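Local coordinates for acetyl-CoA hydrolase/transferase family protein (Porphyromonas gingivalis, PDB 2NVV) that probably transfers coenzyme A between acyl-CoA and acetate or hydrolyses acetyl-CoA, and binds zinc ions, at residues Ala237-Glu242 and Gly246-Asp251; Ala265-Leu270 and Gln287-Ala292; Lys420-Glu425 and His441-Lys446. One frame throughout, in Å; residues are numbered along the deposited sequence.

Contact 1 (Ala237-Glu242 and Gly246-Asp251); sequences AFLVSE and GRIPKD
A Schellman motif ends helix 226-245, and the chain that leaves it folds back over the last turns at Glu242. Gly246, with positive phi, is the first residue to leave the helical path. Arg247 N gives a hydrogen bond to Glu242 O at 2.9 Å. The same two residues also meet through their side chains. The Glu242 chain bends at chi2 (-57°), which folds the carboxylate back toward Arg247. Arg247 bends at chi3 and brings NH2 to Glu242 OE2, 2.5 Å away, in a salt bridge. The carboxylate reaches the edge of the guanidinium near its plane, yet the two planes stand 53° apart. Ile248 adds an apolar contact beside the charged pair. It points its CD1 at Glu242 CB, 3.5 Å apart, and the same methyl lies 4.3 Å from Leu239 CD1. Glu242 CG rests over one face of the Phe238 ring, offset toward its rim. Arg432 makes a second salt bridge, with Glu242 OE1, so the buried carboxylate has two arginine partners. Arg247 packs on Gly115 of the second subunit. Phe238 and Leu239 pack on Ile390 of strand 389-392, and Phe238 also reaches strand 427-430.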
ATOM      1  N   ALA A 237     -19.806  13.962 -11.117  1.00  6.39           N
ATOM      2  CA  ALA A 237     -21.063  13.253 -11.349  1.00  6.70           C
ATOM      3  C   ALA A 237     -21.030  11.821 -10.794  1.00  6.72           C
ATOM      4  O   ALA A 237     -22.041  11.296 -10.326  1.00  6.39           O
ATOM      5  CB  ALA A 237     -21.372  13.227 -12.832  1.00  6.71           C
ATOM      6  N   PHE A 238     -19.871  11.184 -10.861  1.00  6.39           N
ATOM      7  CA  PHE A 238     -19.721   9.830 -10.362  1.00  6.69           C
ATOM      8  C   PHE A 238     -19.949   9.834  -8.854  1.00  6.39           C
ATOM      9  O   PHE A 238     -20.711   9.028  -8.314  1.00  6.39           O
ATOM     10  CB  PHE A 238     -18.312   9.323 -10.675  1.00  6.79           C
ATOM     11  CG  PHE A 238     -17.928   8.071  -9.925  1.00  6.39           C
ATOM     12  CD1 PHE A 238     -18.578   6.870 -10.167  1.00  6.39           C
ATOM     13  CD2 PHE A 238     -16.909   8.102  -8.975  1.00  6.39           C
ATOM     14  CE1 PHE A 238     -18.226   5.717  -9.483  1.00  6.39           C
ATOM     15  CE2 PHE A 238     -16.551   6.952  -8.283  1.00  6.66           C
ATOM     16  CZ  PHE A 238     -17.213   5.753  -8.540  1.00  6.39           C
ATOM     17  N   LEU A 239     -19.290  10.766  -8.183  1.00  6.39           N
ATOM     18  CA  LEU A 239     -19.404  10.888  -6.744  1.00  6.39           C
ATOM     19  C   LEU A 239     -20.838  11.120  -6.265  1.00  6.39           C
ATOM     20  O   LEU A 239     -21.288  10.430  -5.343  1.00  7.23           O
ATOM     21  CB  LEU A 239     -18.456  11.986  -6.247  1.00  6.39           C
ATOM     22  CG  LEU A 239     -17.103  11.508  -5.677  1.00  6.75           C
ATOM     23  CD1 LEU A 239     -16.684  10.185  -6.269  1.00  6.39           C
ATOM     24  CD2 LEU A 239     -16.044  12.567  -5.914  1.00  6.71           C
ATOM     25  N   VAL A 240     -21.572  12.058  -6.870  1.00  6.39           N
ATOM     26  CA  VAL A 240     -22.949  12.274  -6.417  1.00  6.47           C
ATOM     27  C   VAL A 240     -23.738  10.987  -6.687  1.00  6.39           C
ATOM     28  O   VAL A 240     -24.602  10.586  -5.915  1.00  6.39           O
ATOM     29  CB  VAL A 240     -23.664  13.458  -7.155  1.00  6.39           C
ATOM     30  CG1 VAL A 240     -22.740  14.646  -7.262  1.00  6.69           C
ATOM     31  CG2 VAL A 240     -24.140  13.034  -8.519  1.00  6.39           C
ATOM     32  N   SER A 241     -23.401  10.331  -7.785  1.00  6.39           N
ATOM     33  CA  SER A 241     -24.076   9.118  -8.183  1.00  6.39           C
ATOM     34  C   SER A 241     -23.856   7.996  -7.190  1.00  6.39           C
ATOM     35  O   SER A 241     -24.742   7.160  -6.963  1.00  6.39           O
ATOM     36  CB  SER A 241     -23.582   8.714  -9.561  1.00  6.39           C
ATOM     37  OG  SER A 241     -24.041   7.426  -9.887  1.00  6.73           O
ATOM     38  N   GLU A 242     -22.666   7.977  -6.594  1.00  7.10           N
ATOM     39  CA  GLU A 242     -22.300   6.967  -5.609  1.00  6.39           C
ATOM     40  C   GLU A 242     -23.026   7.193  -4.306  1.00  6.44           C
ATOM     41  O   GLU A 242     -23.423   6.234  -3.642  1.00  6.74           O
ATOM     42  CB  GLU A 242     -20.790   6.990  -5.366  1.00  6.83           C
ATOM     43  CG  GLU A 242     -19.983   6.380  -6.495  1.00  6.84           C
ATOM     44  CD  GLU A 242     -20.402   4.953  -6.782  1.00  7.25           C
ATOM     45  OE1 GLU A 242     -20.129   4.066  -5.940  1.00  9.45           O
ATOM     46  OE2 GLU A 242     -21.019   4.723  -7.844  1.00  6.98           O
ATOM     47  N   GLY A 246     -25.822   4.755  -2.392  1.00  7.09           N
ATOM     48  CA  GLY A 246     -25.567   4.281  -1.043  1.00  6.89           C
ATOM     49  C   GLY A 246     -24.143   3.807  -0.792  1.00  6.39           C
ATOM     50  O   GLY A 246     -23.865   3.187   0.243  1.00  6.39           O
ATOM     51  N   ARG A 247     -23.238   4.102  -1.720  1.00  6.39           N
ATOM     52  CA  ARG A 247     -21.851   3.681  -1.579  1.00  7.75           C
ATOM     53  C   ARG A 247     -20.934   4.733  -0.967  1.00  6.39           C
ATOM     54  O   ARG A 247     -19.747   4.503  -0.790  1.00  6.39           O
ATOM     55  CB  ARG A 247     -21.314   3.208  -2.926  1.00  8.65           C
ATOM     56  CG  ARG A 247     -21.656   1.744  -3.217  1.00  8.89           C
ATOM     57  CD  ARG A 247     -21.414   1.388  -4.660  1.00 10.19           C
ATOM     58  NE  ARG A 247     -22.678   1.291  -5.381  1.00 11.58           N
ATOM     59  CZ  ARG A 247     -22.896   1.804  -6.589  1.00 12.94           C
ATOM     60  NH1 ARG A 247     -24.081   1.668  -7.175  1.00 14.63           N
ATOM     61  NH2 ARG A 247     -21.933   2.465  -7.217  1.00 13.05           N
ATOM     62  N   ILE A 248     -21.500   5.889  -0.652  1.00  6.39           N
ATOM     63  CA  ILE A 248     -20.784   6.976  -0.015  1.00  6.39           C
ATOM     64  C   ILE A 248     -21.829   7.641   0.865  1.00  6.39           C
ATOM     65  O   ILE A 248     -22.945   7.902   0.415  1.00  6.39           O
ATOM     66  CB  ILE A 248     -20.257   8.030  -1.018  1.00  6.39           C
ATOM     67  CG1 ILE A 248     -19.282   7.387  -2.004  1.00  6.50           C
ATOM     68  CG2 ILE A 248     -19.540   9.161  -0.253  1.00  6.39           C
ATOM     69  CD1 ILE A 248     -18.673   8.377  -2.961  1.00  6.39           C
ATOM     70  N   PRO A 249     -21.491   7.908   2.135  1.00  6.39           N
ATOM     71  CA  PRO A 249     -22.468   8.547   3.026  1.00  7.08           C
ATOM     72  C   PRO A 249     -22.993   9.861   2.466  1.00  6.85           C
ATOM     73  O   PRO A 249     -22.239  10.639   1.882  1.00  6.61           O
ATOM     74  CB  PRO A 249     -21.707   8.707   4.351  1.00  6.39           C
ATOM     75  CG  PRO A 249     -20.259   8.506   3.985  1.00  6.65           C
ATOM     76  CD  PRO A 249     -20.274   7.514   2.865  1.00  6.39           C
ATOM     77  N   LYS A 250     -24.295  10.077   2.636  1.00  7.75           N
ATOM     78  CA  LYS A 250     -24.984  11.262   2.144  1.00  7.81           C
ATOM     79  C   LYS A 250     -24.328  12.607   2.429  1.00  8.22           C
ATOM     80  O   LYS A 250     -24.445  13.528   1.626  1.00  8.15           O
ATOM     81  CB  LYS A 250     -26.425  11.282   2.671  1.00  9.42           C
ATOM     82  CG  LYS A 250     -27.462  10.814   1.661  1.00 10.71           C
ATOM     83  CD  LYS A 250     -27.208   9.385   1.163  1.00 12.30           C
ATOM     84  CE  LYS A 250     -28.348   8.938   0.267  1.00 13.96           C
ATOM     85  NZ  LYS A 250     -28.322   7.474  -0.008  1.00 15.94           N
ATOM     86  N   ASP A 251     -23.659  12.736   3.569  1.00  9.10           N
ATOM     87  CA  ASP A 251     -22.990  13.987   3.906  1.00  9.55           C
ATOM     88  C   ASP A 251     -21.600  14.086   3.272  1.00  7.97           C
ATOM     89  O   ASP A 251     -20.843  15.003   3.580  1.00  7.79           O
ATOM     90  CB  ASP A 251     -22.844  14.128   5.421  1.00 12.32           C
ATOM     91  CG  ASP A 251     -24.174  14.209   6.131  1.00 14.60           C
ATOM     92  OD1 ASP A 251     -25.019  15.027   5.715  1.00 15.73           O
ATOM     93  OD2 ASP A 251     -24.365  13.464   7.114  1.00 16.14           O
TER

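Contact 2 (Ala265-Leu270 and Gln287-Ala292); sequences AVLGAL and QDAVIA
Leu267 of helix 261-272 sends one methyl, CD1, into the first turn of helix 288-295. That methyl carries the whole tight part of the contact. It lies 3.5 Å from Ala289 CB and 3.8 Å from Val290 CG2. The methyl also sits over the face of the Gln287 amide, with Leu267 CD1 3.7 Å from Gln287 CD. Leucine and glutamine approach from opposite directions. Gln287 holds the N-cap position of helix 288-295. Its CG sits between the backbone N and the carbonyl carbon (chi1 65°), and a bend at chi2 turns the amide toward the leucine. Val290 has CG1 anti to its backbone N (chi1 169°), which leaves CG2 to face Leu267. No hydrogen bond joins the two segments, and they bury only 129 Å² together. The contact fades beyond Val290: Ala292 is solvent-exposed and does not touch segment 265-270. Gln287 lies near Val259, a predicted CoA-binding residue. Met281 of strand 279-282 packs against both Leu267 and Val290. On helix 261-272, Val266 and Ala269 pack on helix 226-245, while on helix 288-295 Ile291 packs on helix 311-318.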
ATOM      1  N   ALA A 265      -9.970  21.185 -12.463  1.00  6.39           N
ATOM      2  CA  ALA A 265     -11.244  20.937 -13.118  1.00  6.39           C
ATOM      3  C   ALA A 265     -12.153  20.134 -12.192  1.00  6.39           C
ATOM      4  O   ALA A 265     -13.353  20.415 -12.086  1.00  6.39           O
ATOM      5  CB  ALA A 265     -11.021  20.182 -14.430  1.00  6.39           C
ATOM      6  N   VAL A 266     -11.576  19.139 -11.518  1.00  6.39           N
ATOM      7  CA  VAL A 266     -12.331  18.306 -10.595  1.00  6.67           C
ATOM      8  C   VAL A 266     -12.904  19.177  -9.483  1.00  6.39           C
ATOM      9  O   VAL A 266     -14.109  19.140  -9.215  1.00  6.39           O
ATOM     10  CB  VAL A 266     -11.442  17.183 -10.004  1.00  6.47           C
ATOM     11  CG1 VAL A 266     -12.189  16.430  -8.924  1.00  6.39           C
ATOM     12  CG2 VAL A 266     -11.052  16.220 -11.101  1.00  6.39           C
ATOM     13  N   LEU A 267     -12.047  19.978  -8.855  1.00  6.39           N
ATOM     14  CA  LEU A 267     -12.487  20.872  -7.789  1.00  6.55           C
ATOM     15  C   LEU A 267     -13.587  21.813  -8.266  1.00  6.39           C
ATOM     16  O   LEU A 267     -14.568  22.038  -7.563  1.00  6.39           O
ATOM     17  CB  LEU A 267     -11.301  21.681  -7.258  1.00  6.39           C
ATOM     18  CG  LEU A 267     -10.286  20.867  -6.445  1.00  6.51           C
ATOM     19  CD1 LEU A 267      -9.015  21.664  -6.242  1.00  6.49           C
ATOM     20  CD2 LEU A 267     -10.901  20.477  -5.119  1.00  6.39           C
ATOM     21  N   GLY A 268     -13.416  22.363  -9.464  1.00  6.39           N
ATOM     22  CA  GLY A 268     -14.417  23.263 -10.013  1.00  6.39           C
ATOM     23  C   GLY A 268     -15.737  22.546 -10.221  1.00  6.39           C
ATOM     24  O   GLY A 268     -16.794  23.058  -9.862  1.00  6.39           O
ATOM     25  N   ALA A 269     -15.673  21.346 -10.793  1.00  6.39           N
ATOM     26  CA  ALA A 269     -16.874  20.563 -11.050  1.00  6.39           C
ATOM     27  C   ALA A 269     -17.636  20.288  -9.757  1.00  6.39           C
ATOM     28  O   ALA A 269     -18.847  20.448  -9.696  1.00  6.39           O
ATOM     29  CB  ALA A 269     -16.502  19.271 -11.729  1.00  6.39           C
ATOM     30  N   LEU A 270     -16.916  19.874  -8.721  1.00  6.90           N
ATOM     31  CA  LEU A 270     -17.514  19.599  -7.421  1.00  6.74           C
ATOM     32  C   LEU A 270     -18.247  20.840  -6.913  1.00  6.71           C
ATOM     33  O   LEU A 270     -19.385  20.758  -6.460  1.00  7.77           O
ATOM     34  CB  LEU A 270     -16.426  19.195  -6.418  1.00  6.39           C
ATOM     35  CG  LEU A 270     -15.688  17.872  -6.658  1.00  6.39           C
ATOM     36  CD1 LEU A 270     -14.445  17.831  -5.777  1.00  6.39           C
ATOM     37  CD2 LEU A 270     -16.602  16.676  -6.362  1.00  6.39           C
ATOM     38  N   GLN A 287      -4.302  24.237  -3.101  1.00  6.53           N
ATOM     39  CA  GLN A 287      -4.041  25.140  -4.212  1.00  6.40           C
ATOM     40  C   GLN A 287      -5.070  26.258  -4.326  1.00  6.39           C
ATOM     41  O   GLN A 287      -6.020  26.333  -3.542  1.00  6.39           O
ATOM     42  CB  GLN A 287      -3.992  24.355  -5.524  1.00  6.94           C
ATOM     43  CG  GLN A 287      -5.314  23.706  -5.903  1.00  9.19           C
ATOM     44  CD  GLN A 287      -5.434  22.268  -5.427  1.00 10.61           C
ATOM     45  OE1 GLN A 287      -5.159  21.330  -6.180  1.00 11.23           O
ATOM     46  NE2 GLN A 287      -5.838  22.086  -4.177  1.00  9.52           N
ATOM     47  N   ASP A 288      -4.870  27.134  -5.310  1.00  6.42           N
ATOM     48  CA  ASP A 288      -5.776  28.253  -5.544  1.00  6.39           C
ATOM     49  C   ASP A 288      -7.209  27.775  -5.692  1.00  6.39           C
ATOM     50  O   ASP A 288      -8.119  28.341  -5.095  1.00  6.39           O
ATOM     51  CB  ASP A 288      -5.376  29.013  -6.806  1.00  6.39           C
ATOM     52  CG  ASP A 288      -4.093  29.791  -6.641  1.00  6.47           C
ATOM     53  OD1 ASP A 288      -3.646  30.411  -7.619  1.00  6.51           O
ATOM     54  OD2 ASP A 288      -3.528  29.799  -5.538  1.00  8.01           O
ATOM     55  N   ALA A 289      -7.403  26.732  -6.490  1.00  6.63           N
ATOM     56  CA  ALA A 289      -8.739  26.188  -6.733  1.00  6.39           C
ATOM     57  C   ALA A 289      -9.513  25.903  -5.450  1.00  6.39           C
ATOM     58  O   ALA A 289     -10.724  26.112  -5.395  1.00  6.39           O
ATOM     59  CB  ALA A 289      -8.650  24.930  -7.580  1.00  6.39           C
ATOM     60  N   VAL A 290      -8.815  25.432  -4.418  1.00  6.39           N
ATOM     61  CA  VAL A 290      -9.450  25.129  -3.130  1.00  6.47           C
ATOM     62  C   VAL A 290      -9.851  26.421  -2.431  1.00  6.39           C
ATOM     63  O   VAL A 290     -10.956  26.548  -1.904  1.00  6.39           O
ATOM     64  CB  VAL A 290      -8.490  24.319  -2.207  1.00  7.17           C
ATOM     65  CG1 VAL A 290      -9.040  24.248  -0.796  1.00  6.39           C
ATOM     66  CG2 VAL A 290      -8.298  22.919  -2.766  1.00  6.39           C
ATOM     67  N   ILE A 291      -8.941  27.385  -2.440  1.00  6.39           N
ATOM     68  CA  ILE A 291      -9.197  28.682  -1.822  1.00  6.73           C
ATOM     69  C   ILE A 291     -10.436  29.336  -2.448  1.00  6.39           C
ATOM     70  O   ILE A 291     -11.289  29.879  -1.742  1.00  6.39           O
ATOM     71  CB  ILE A 291      -7.983  29.604  -2.006  1.00  6.39           C
ATOM     72  CG1 ILE A 291      -6.741  28.917  -1.438  1.00  6.39           C
ATOM     73  CG2 ILE A 291      -8.233  30.937  -1.338  1.00  6.39           C
ATOM     74  CD1 ILE A 291      -6.829  28.630   0.044  1.00  6.39           C
ATOM     75  N   ALA A 292     -10.528  29.269  -3.774  1.00  6.39           N
ATOM     76  CA  ALA A 292     -11.643  29.854  -4.502  1.00  6.39           C
ATOM     77  C   ALA A 292     -12.979  29.290  -4.028  1.00  7.00           C
ATOM     78  O   ALA A 292     -13.925  30.042  -3.803  1.00  8.39           O
ATOM     79  CB  ALA A 292     -11.468  29.609  -6.009  1.00  6.39           C
TER

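Contact 3 (Lys420-Glu425 and His441-Lys446); sequences KVIISE and HEIIDK
Ile422 and Ile443 meet through their terminal methyls, CD1 to CD1, 3.8 Å apart. The two side chains lie at a slant to each other and touch at these ends. In both, CG1 is anti to the carbonyl carbon (chi1 -59° in Ile422, -69° in Ile443) and chi2 is extended. Each chain therefore reaches out at nearly full length to place its CD1. Ile422 starts out from its strand toward the helix. Ile443 leaves the helix more to one side, and its end swings in. The pair joins strand 421-424 to helix 436-446, which packs on one face of the mixed five-stranded sheet that runs from strand 255-257 to strand 427-430. Between them in sequence comes strand 427-430, the antiparallel edge strand, whose Ala429 touches Ile443 and pairs with Ile422 by backbone hydrogen bonds. Further along the strand, Ser424 also points at the helix. Its OG is 4.2 Å from Lys446 O, but its stronger hydrogen bond is to Cys447 O, just past the helix end. On the helix surface, a long, weak salt bridge runs from the exposed Lys446 NZ to the Glu442 carboxylate one turn back, 3.4 Å to OE1. On the other face of the sheet, Val421 and Ile423 pack on helix 226-245.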
ATOM      1  N   LYS A 420      -9.355   1.488  -7.445  1.00  6.53           N
ATOM      2  CA  LYS A 420     -10.785   1.178  -7.470  1.00  6.39           C
ATOM      3  C   LYS A 420     -11.572   1.763  -8.634  1.00  6.75           C
ATOM      4  O   LYS A 420     -12.504   1.129  -9.140  1.00  6.39           O
ATOM      5  CB  LYS A 420     -11.435   1.630  -6.164  1.00  6.39           C
ATOM      6  CG  LYS A 420     -10.721   1.132  -4.913  1.00  6.39           C
ATOM      7  CD  LYS A 420     -10.555  -0.373  -4.923  1.00  7.37           C
ATOM      8  CE  LYS A 420      -9.804  -0.859  -3.692  1.00  6.39           C
ATOM      9  NZ  LYS A 420      -9.687  -2.339  -3.700  1.00  6.39           N
ATOM     10  N   VAL A 421     -11.206   2.969  -9.058  1.00  7.58           N
ATOM     11  CA  VAL A 421     -11.908   3.628 -10.151  1.00  6.39           C
ATOM     12  C   VAL A 421     -10.969   4.418 -11.053  1.00  6.39           C
ATOM     13  O   VAL A 421     -10.019   5.041 -10.576  1.00  6.48           O
ATOM     14  CB  VAL A 421     -12.956   4.604  -9.608  1.00  6.39           C
ATOM     15  CG1 VAL A 421     -13.749   5.204 -10.744  1.00  6.39           C
ATOM     16  CG2 VAL A 421     -13.862   3.889  -8.617  1.00  6.39           C
ATOM     17  N   ILE A 422     -11.240   4.386 -12.358  1.00  6.39           N
ATOM     18  CA  ILE A 422     -10.441   5.125 -13.333  1.00  6.39           C
ATOM     19  C   ILE A 422     -11.395   5.997 -14.158  1.00  6.39           C
ATOM     20  O   ILE A 422     -12.479   5.558 -14.551  1.00  6.39           O
ATOM     21  CB  ILE A 422      -9.668   4.178 -14.269  1.00  6.46           C
ATOM     22  CG1 ILE A 422      -8.739   3.282 -13.455  1.00  6.39           C
ATOM     23  CG2 ILE A 422      -8.845   4.981 -15.248  1.00  6.39           C
ATOM     24  CD1 ILE A 422      -7.942   2.301 -14.295  1.00  7.10           C
ATOM     25  N   ILE A 423     -10.990   7.233 -14.423  1.00  6.39           N
ATOM     26  CA  ILE A 423     -11.834   8.147 -15.170  1.00  6.39           C
ATOM     27  C   ILE A 423     -11.104   9.008 -16.210  1.00  6.39           C
ATOM     28  O   ILE A 423     -10.112   9.669 -15.904  1.00  7.66           O
ATOM     29  CB  ILE A 423     -12.558   9.100 -14.195  1.00  6.39           C
ATOM     30  CG1 ILE A 423     -13.449   8.299 -13.257  1.00  6.39           C
ATOM     31  CG2 ILE A 423     -13.370  10.132 -14.966  1.00  6.67           C
ATOM     32  CD1 ILE A 423     -14.030   9.107 -12.119  1.00  6.39           C
ATOM     33  N   SER A 424     -11.592   8.996 -17.443  1.00  7.27           N
ATOM     34  CA  SER A 424     -11.010   9.838 -18.487  1.00  6.98           C
ATOM     35  C   SER A 424     -12.148  10.713 -19.024  1.00  6.39           C
ATOM     36  O   SER A 424     -13.225  10.761 -18.435  1.00  6.39           O
ATOM     37  CB  SER A 424     -10.391   8.994 -19.611  1.00  6.39           C
ATOM     38  OG  SER A 424     -11.373   8.317 -20.366  1.00  6.39           O
ATOM     39  N   GLU A 425     -11.918  11.414 -20.121  1.00  6.49           N
ATOM     40  CA  GLU A 425     -12.960  12.264 -20.677  1.00  6.49           C
ATOM     41  C   GLU A 425     -14.109  11.447 -21.270  1.00  6.39           C
ATOM     42  O   GLU A 425     -15.225  11.950 -21.427  1.00  6.39           O
ATOM     43  CB  GLU A 425     -12.385  13.179 -21.756  1.00  6.39           C
ATOM     44  CG  GLU A 425     -11.924  12.480 -23.048  1.00  6.39           C
ATOM     45  CD  GLU A 425     -10.524  11.876 -22.979  1.00  6.39           C
ATOM     46  OE1 GLU A 425      -9.981  11.550 -24.048  1.00  6.97           O
ATOM     47  OE2 GLU A 425      -9.961  11.713 -21.880  1.00  6.39           O
ATOM     48  N   HIS A 441     -12.495  -4.954 -19.934  1.00  6.94           N
ATOM     49  CA  HIS A 441     -13.565  -4.563 -20.840  1.00  6.39           C
ATOM     50  C   HIS A 441     -14.242  -3.288 -20.377  1.00  6.39           C
ATOM     51  O   HIS A 441     -14.653  -2.463 -21.186  1.00  7.23           O
ATOM     52  CB  HIS A 441     -14.586  -5.684 -20.983  1.00  6.39           C
ATOM     53  CG  HIS A 441     -14.175  -6.731 -21.967  1.00  7.04           C
ATOM     54  ND1 HIS A 441     -13.780  -7.996 -21.589  1.00  7.03           N
ATOM     55  CD2 HIS A 441     -14.068  -6.689 -23.317  1.00  6.96           C
ATOM     56  CE1 HIS A 441     -13.450  -8.690 -22.664  1.00  6.61           C
ATOM     57  NE2 HIS A 441     -13.617  -7.921 -23.724  1.00  7.12           N
ATOM     58  N   GLU A 442     -14.353  -3.119 -19.069  1.00  6.39           N
ATOM     59  CA  GLU A 442     -14.956  -1.911 -18.524  1.00  6.63           C
ATOM     60  C   GLU A 442     -14.052  -0.721 -18.843  1.00  6.39           C
ATOM     61  O   GLU A 442     -14.518   0.309 -19.312  1.00  6.39           O
ATOM     62  CB  GLU A 442     -15.135  -2.059 -17.011  1.00  6.59           C
ATOM     63  CG  GLU A 442     -15.742  -0.849 -16.319  1.00  6.97           C
ATOM     64  CD  GLU A 442     -17.176  -0.572 -16.728  1.00  8.35           C
ATOM     65  OE1 GLU A 442     -17.792   0.326 -16.112  1.00  8.28           O
ATOM     66  OE2 GLU A 442     -17.682  -1.237 -17.656  1.00  7.17           O
ATOM     67  N   ILE A 443     -12.754  -0.869 -18.597  1.00  6.39           N
ATOM     68  CA  ILE A 443     -11.796   0.199 -18.869  1.00  6.39           C
ATOM     69  C   ILE A 443     -11.739   0.536 -20.354  1.00  6.40           C
ATOM     70  O   ILE A 443     -11.605   1.691 -20.736  1.00  6.39           O
ATOM     71  CB  ILE A 443     -10.367  -0.184 -18.414  1.00  6.39           C
ATOM     72  CG1 ILE A 443     -10.297  -0.246 -16.884  1.00  6.41           C
ATOM     73  CG2 ILE A 443      -9.356   0.830 -18.950  1.00  6.39           C
ATOM     74  CD1 ILE A 443      -8.955  -0.685 -16.344  1.00  6.39           C
ATOM     75  N   ILE A 444     -11.826  -0.482 -21.193  1.00  6.52           N
ATOM     76  CA  ILE A 444     -11.781  -0.293 -22.636  1.00  6.39           C
ATOM     77  C   ILE A 444     -12.999   0.464 -23.160  1.00  6.82           C
ATOM     78  O   ILE A 444     -12.871   1.433 -23.898  1.00  6.39           O
ATOM     79  CB  ILE A 444     -11.677  -1.668 -23.347  1.00  6.39           C
ATOM     80  CG1 ILE A 444     -10.310  -2.287 -23.050  1.00  6.39           C
ATOM     81  CG2 ILE A 444     -11.868  -1.514 -24.845  1.00  6.39           C
ATOM     82  CD1 ILE A 444     -10.135  -3.681 -23.583  1.00  6.59           C
ATOM     83  N   ASP A 445     -14.182   0.020 -22.751  1.00  6.39           N
ATOM     84  CA  ASP A 445     -15.442   0.620 -23.176  1.00  6.39           C
ATOM     85  C   ASP A 445     -15.732   2.013 -22.616  1.00  6.49           C
ATOM     86  O   ASP A 445     -16.380   2.828 -23.276  1.00  6.57           O
ATOM     87  CB  ASP A 445     -16.598  -0.307 -22.798  1.00  6.39           C
ATOM     88  CG  ASP A 445     -16.547  -1.632 -23.526  1.00  8.12           C
ATOM     89  OD1 ASP A 445     -17.321  -2.534 -23.149  1.00  9.11           O
ATOM     90  OD2 ASP A 445     -15.747  -1.777 -24.479  1.00  9.11           O
ATOM     91  N   LYS A 446     -15.253   2.293 -21.407  1.00  6.88           N
ATOM     92  CA  LYS A 446     -15.532   3.572 -20.760  1.00  6.39           C
ATOM     93  C   LYS A 446     -14.438   4.631 -20.729  1.00  6.39           C
ATOM     94  O   LYS A 446     -14.736   5.820 -20.817  1.00  6.39           O
ATOM     95  CB  LYS A 446     -15.992   3.323 -19.321  1.00  6.43           C
ATOM     96  CG  LYS A 446     -17.159   2.348 -19.160  1.00  6.66           C
ATOM     97  CD  LYS A 446     -18.365   2.720 -20.035  1.00  6.39           C
ATOM     98  CE  LYS A 446     -19.687   2.518 -19.272  1.00  6.39           C
ATOM     99  NZ  LYS A 446     -19.852   1.172 -18.668  1.00  6.39           N
TER

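Helix 226-245 ties the three contacts together. Contact 1 is at its C-terminal end and touches both others. Leu239 CD2 lies 4.2 Å from Leu270 CD2 of contact 2, and Phe238 CZ lies 3.8 Å from Val421 CG2 of contact 3. Contacts 2 and 3 do not touch; their nearest atoms are about 8 Å apart. In contact 2 the side chain of Gln287 is about 9 Å from that of Glu284, the predicted thioester-forming residue. In contact 3 the Ile443 side chain is about 14 Å from a bound zinc ion. The side chain of predicted CoA-binding Val262 is about 12 Å from the side chain of Leu239 and about 9 Å from that of Ser424.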